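Local coordinates for long form salivary protein D7L1 (Aedes aegypti, PDB 3DXL), which binds and sequesters host biogenic amines and leukotrienes, and so modulates the mosquito's blood feeding on vertebrates, at residues A[164-177]-A[294-303]. Residues are numbered along the deposited sequence; the frame is centred on the assembly and turned at random.
Sequences AGSDKRQQLCQIRQ and MEIDGKQCPQ
With CG trans to the backbone N (chi1 -169°) and a bend at chi2 (64°), Arg169 presents NE and NH2 side-on to the carboxylate of Asp297. Arg169 NE meets Asp297 OD2 at 2.7 Å and Arg169 NH2 meets Asp297 OD1 at 3.0 Å; both oxygens use syn lone pairs, and the two planes lie only 15° apart, the geometry of a bidentate salt bridge. Leu172 CD1 and Ala164 CB cover opposite faces of this guanidinium, while NH1 bonds to Tyr162 O and Asn159 OD1, which further fixes its rotation. The covalent tie is a disulfide, Cys173 SG to Cys301 SG at 2.0 Å, which fastens the chain's C-terminal tail to helix 172-175. Beside it Ile296 fills the interface: CG1 lies 3.7 Å from Cys173 SG, and CD1 packs on Leu172 CB and sits 3.3 Å above one face of the Arg176 guanidinium. Arg176 binds noradrenaline and pairs with Glu158, also a noradrenaline-binding residue; one water oxygen accepts from Arg176 NH1 (2.9 Å) and donates to Glu295 O (3.2 Å). The hairpin 295-300 thus backs a binding-site arginine with a methyl and a water bridge, consistent with its helping to position that side chain.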
loop_
_atom_site.group_PDB
_atom_site.type_symbol
_atom_site.label_atom_id
_atom_site.label_comp_id
_atom_site.label_asym_id
_atom_site.label_seq_id
_atom_site.Cartn_x
_atom_site.Cartn_y
_atom_site.Cartn_z
ATOM N N ALA A 164 -16.252 -16.747 -7.469
ATOM C CA ALA A 164 -16.616 -17.391 -8.726
ATOM C C ALA A 164 -17.230 -18.756 -8.445
ATOM O O ALA A 164 -16.779 -19.484 -7.555
ATOM C CB ALA A 164 -15.400 -17.530 -9.621
ATOM N N GLY A 165 -18.265 -19.088 -9.208
ATOM C CA GLY A 165 -18.955 -20.370 -9.074
ATOM C C GLY A 165 -19.997 -20.418 -7.971
ATOM O O GLY A 165 -20.713 -21.415 -7.836
ATOM N N SER A 166 -20.098 -19.344 -7.186
ATOM C CA SER A 166 -21.084 -19.251 -6.119
ATOM C C SER A 166 -22.281 -18.415 -6.551
ATOM O O SER A 166 -22.201 -17.655 -7.515
ATOM C CB SER A 166 -20.466 -18.629 -4.866
ATOM O OG SER A 166 -20.399 -17.220 -4.994
ATOM N N ASP A 167 -23.372 -18.549 -5.806
ATOM C CA ASP A 167 -24.578 -17.766 -6.036
ATOM C C ASP A 167 -24.406 -16.280 -5.679
ATOM O O ASP A 167 -25.293 -15.473 -5.944
ATOM C CB ASP A 167 -25.772 -18.384 -5.288
ATOM C CG ASP A 167 -25.597 -18.391 -3.774
ATOM O OD1 ASP A 167 -24.591 -17.858 -3.250
ATOM O OD2 ASP A 167 -26.492 -18.943 -3.091
ATOM N N LYS A 168 -23.264 -15.936 -5.081
ATOM C CA LYS A 168 -22.936 -14.553 -4.717
ATOM C C LYS A 168 -22.324 -13.769 -5.872
ATOM O O LYS A 168 -22.381 -12.535 -5.895
ATOM C CB LYS A 168 -21.971 -14.543 -3.527
ATOM C CG LYS A 168 -22.572 -15.117 -2.251
ATOM C CD LYS A 168 -21.791 -14.716 -1.005
ATOM C CE LYS A 168 -20.609 -15.638 -0.726
ATOM N NZ LYS A 168 -19.637 -15.057 0.256
ATOM N N ARG A 169 -21.726 -14.482 -6.816
ATOM C CA ARG A 169 -20.943 -13.870 -7.882
ATOM C C ARG A 169 -21.728 -12.812 -8.649
ATOM O O ARG A 169 -21.184 -11.772 -9.022
ATOM C CB ARG A 169 -20.403 -14.949 -8.828
ATOM C CG ARG A 169 -19.354 -14.455 -9.810
ATOM C CD ARG A 169 -18.118 -13.999 -9.056
ATOM N NE ARG A 169 -16.945 -13.936 -9.914
ATOM C CZ ARG A 169 -15.731 -13.609 -9.479
ATOM N NH1 ARG A 169 -15.534 -13.329 -8.200
ATOM N NH2 ARG A 169 -14.718 -13.582 -10.331
ATOM N N GLN A 170 -23.018 -13.077 -8.852
ATOM C CA GLN A 170 -23.908 -12.197 -9.620
ATOM C C GLN A 170 -23.999 -10.781 -9.058
ATOM O O GLN A 170 -24.271 -9.841 -9.795
ATOM C CB GLN A 170 -25.311 -12.823 -9.729
ATOM C CG GLN A 170 -26.026 -13.009 -8.386
ATOM C CD GLN A 170 -27.346 -13.761 -8.498
ATOM O OE1 GLN A 170 -28.198 -13.420 -9.314
ATOM N NE2 GLN A 170 -27.521 -14.779 -7.664
ATOM N N GLN A 171 -23.758 -10.625 -7.759
ATOM C CA GLN A 171 -23.832 -9.307 -7.139
ATOM C C GLN A 171 -22.773 -8.344 -7.663
ATOM O O GLN A 171 -22.929 -7.134 -7.540
ATOM C CB GLN A 171 -23.752 -9.412 -5.621
ATOM C CG GLN A 171 -24.937 -10.130 -4.992
ATOM C CD GLN A 171 -24.900 -10.058 -3.484
ATOM O OE1 GLN A 171 -24.788 -8.981 -2.898
ATOM N NE2 GLN A 171 -24.997 -11.210 -2.841
ATOM N N LEU A 172 -21.707 -8.879 -8.254
ATOM C CA LEU A 172 -20.654 -8.019 -8.786
ATOM C C LEU A 172 -21.176 -7.102 -9.895
ATOM O O LEU A 172 -20.629 -6.029 -10.102
ATOM C CB LEU A 172 -19.461 -8.841 -9.267
ATOM C CG LEU A 172 -18.667 -9.545 -8.164
ATOM C CD1 LEU A 172 -17.470 -10.243 -8.787
ATOM C CD2 LEU A 172 -18.212 -8.570 -7.072
ATOM N N CYS A 173 -22.229 -7.523 -10.598
ATOM C CA CYS A 173 -22.850 -6.683 -11.620
ATOM C C CYS A 173 -23.245 -5.328 -11.053
ATOM O O CYS A 173 -22.991 -4.296 -11.674
ATOM C CB CYS A 173 -24.074 -7.379 -12.216
ATOM S SG CYS A 173 -23.663 -8.807 -13.221
ATOM N N GLN A 174 -23.862 -5.334 -9.878
ATOM C CA GLN A 174 -24.301 -4.106 -9.228
ATOM C C GLN A 174 -23.135 -3.418 -8.512
ATOM O O GLN A 174 -23.013 -2.189 -8.561
ATOM C CB GLN A 174 -25.434 -4.407 -8.244
ATOM C CG GLN A 174 -26.737 -4.892 -8.899
ATOM C CD GLN A 174 -26.750 -6.391 -9.166
ATOM O OE1 GLN A 174 -26.469 -7.198 -8.275
ATOM N NE2 GLN A 174 -27.077 -6.770 -10.397
ATOM N N ILE A 175 -22.286 -4.207 -7.851
ATOM C CA ILE A 175 -21.180 -3.662 -7.078
ATOM C C ILE A 175 -20.228 -2.851 -7.966
ATOM O O ILE A 175 -19.821 -1.734 -7.607
ATOM C CB ILE A 175 -20.459 -4.792 -6.309
ATOM C CG1 ILE A 175 -21.346 -5.265 -5.155
ATOM C CG2 ILE A 175 -19.093 -4.330 -5.785
ATOM C CD1 ILE A 175 -20.938 -6.589 -4.551
ATOM N N ARG A 176 -19.925 -3.377 -9.147
ATOM C CA ARG A 176 -18.981 -2.728 -10.053
ATOM C C ARG A 176 -19.571 -1.483 -10.697
ATOM O O ARG A 176 -18.838 -0.674 -11.265
ATOM C CB ARG A 176 -18.495 -3.692 -11.128
ATOM C CG ARG A 176 -17.589 -4.788 -10.607
ATOM C CD ARG A 176 -17.013 -5.558 -11.761
ATOM N NE ARG A 176 -16.110 -6.617 -11.317
ATOM C CZ ARG A 176 -15.449 -7.426 -12.136
ATOM N NH1 ARG A 176 -15.576 -7.298 -13.453
ATOM N NH2 ARG A 176 -14.651 -8.362 -11.638
ATOM N N GLN A 177 -20.892 -1.338 -10.602
ATOM C CA GLN A 177 -21.582 -0.135 -11.086
ATOM C C GLN A 177 -21.870 0.857 -9.954
ATOM O O GLN A 177 -22.726 1.745 -10.078
ATOM C CB GLN A 177 -22.861 -0.512 -11.843
ATOM C CG GLN A 177 -22.604 -1.316 -13.113
ATOM C CD GLN A 177 -23.878 -1.662 -13.848
ATOM O OE1 GLN A 177 -24.439 -0.835 -14.568
ATOM N NE2 GLN A 177 -24.345 -2.888 -13.665
ATOM N N MET A 294 -22.124 -4.735 -19.263
ATOM C CA MET A 294 -21.099 -5.265 -18.370
ATOM C C MET A 294 -21.110 -6.793 -18.318
ATOM O O MET A 294 -22.168 -7.420 -18.388
ATOM C CB MET A 294 -21.264 -4.689 -16.959
ATOM C CG MET A 294 -20.219 -5.174 -15.959
ATOM S SD MET A 294 -20.335 -4.397 -14.342
ATOM C CE MET A 294 -19.575 -2.809 -14.678
ATOM N N GLU A 295 -19.918 -7.374 -18.191
ATOM C CA GLU A 295 -19.751 -8.814 -18.044
ATOM C C GLU A 295 -19.036 -9.165 -16.743
ATOM O O GLU A 295 -18.126 -8.451 -16.315
ATOM C CB GLU A 295 -18.951 -9.383 -19.220
ATOM C CG GLU A 295 -19.706 -9.436 -20.541
ATOM C CD GLU A 295 -18.859 -9.975 -21.688
ATOM O OE1 GLU A 295 -17.771 -10.541 -21.435
ATOM O OE2 GLU A 295 -19.286 -9.832 -22.853
ATOM N N ILE A 296 -19.460 -10.264 -16.120
ATOM C CA ILE A 296 -18.729 -10.868 -15.005
ATOM C C ILE A 296 -18.374 -12.302 -15.400
ATOM O O ILE A 296 -19.263 -13.115 -15.663
ATOM C CB ILE A 296 -19.541 -10.858 -13.674
ATOM C CG1 ILE A 296 -20.028 -9.443 -13.316
ATOM C CG2 ILE A 296 -18.732 -11.478 -12.526
ATOM C CD1 ILE A 296 -18.935 -8.415 -13.054
ATOM N N ASP A 297 -17.073 -12.594 -15.446
ATOM C CA ASP A 297 -16.556 -13.900 -15.886
ATOM C C ASP A 297 -17.164 -14.338 -17.224
ATOM O O ASP A 297 -17.534 -15.502 -17.396
ATOM C CB ASP A 297 -16.791 -14.985 -14.823
ATOM C CG ASP A 297 -16.445 -14.525 -13.422
ATOM O OD1 ASP A 297 -15.354 -13.943 -13.222
ATOM O OD2 ASP A 297 -17.270 -14.762 -12.516
ATOM N N GLY A 298 -17.284 -13.393 -18.153
ATOM C CA GLY A 298 -17.843 -13.672 -19.474
ATOM C C GLY A 298 -19.363 -13.670 -19.544
ATOM O O GLY A 298 -19.928 -13.609 -20.642
ATOM N N LYS A 299 -20.021 -13.750 -18.383
ATOM C CA LYS A 299 -21.482 -13.753 -18.313
ATOM C C LYS A 299 -22.036 -12.333 -18.364
ATOM O O LYS A 299 -21.525 -11.430 -17.694
ATOM C CB LYS A 299 -21.974 -14.463 -17.047
ATOM C CG LYS A 299 -21.605 -15.938 -16.951
ATOM C CD LYS A 299 -22.322 -16.598 -15.781
ATOM C CE LYS A 299 -21.975 -18.073 -15.658
ATOM N NZ LYS A 299 -20.634 -18.295 -15.040
ATOM N N GLN A 300 -23.085 -12.143 -19.161
ATOM C CA GLN A 300 -23.727 -10.838 -19.313
ATOM C C GLN A 300 -24.525 -10.458 -18.071
ATOM O O GLN A 300 -25.300 -11.262 -17.547
ATOM C CB GLN A 300 -24.654 -10.833 -20.530
ATOM C CG GLN A 300 -23.975 -11.139 -21.860
ATOM C CD GLN A 300 -23.221 -9.950 -22.428
ATOM O OE1 GLN A 300 -23.734 -8.829 -22.464
ATOM N NE2 GLN A 300 -22.002 -10.194 -22.889
ATOM N N CYS A 301 -24.329 -9.227 -17.607
ATOM C CA CYS A 301 -25.101 -8.697 -16.488
ATOM C C CYS A 301 -26.497 -8.283 -16.949
ATOM O O CYS A 301 -26.640 -7.679 -18.014
ATOM C CB CYS A 301 -24.381 -7.511 -15.847
ATOM S SG CYS A 301 -22.910 -7.974 -14.919
ATOM N N PRO A 302 -27.532 -8.611 -16.149
ATOM C CA PRO A 302 -28.908 -8.228 -16.489
ATOM C C PRO A 302 -29.158 -6.718 -16.382
ATOM O O PRO A 302 -30.254 -6.247 -16.718
ATOM C CB PRO A 302 -29.751 -8.991 -15.460
ATOM C CG PRO A 302 -28.839 -9.223 -14.315
ATOM C CD PRO A 302 -27.466 -9.376 -14.890
ATOM N N GLN A 303 -28.150 -5.977 -15.924
ATOM C CA GLN A 303 -28.220 -4.519 -15.826
ATOM C C GLN A 303 -26.982 -3.859 -16.433
ATOM O O GLN A 303 -25.854 -4.328 -16.250
ATOM C CB GLN A 303 -28.394 -4.077 -14.368
ATOM C CG GLN A 303 -29.733 -4.470 -13.737
ATOM C CD GLN A 303 -30.914 -3.707 -14.318
ATOM O OE1 GLN A 303 -31.782 -4.289 -14.970
ATOM N NE2 GLN A 303 -30.949 -2.400 -14.085
HETATM O O HOH W 1 -15.197 -10.500 -14.672
HETATM O O HOH W 2 -16.925 -5.611 -15.339
#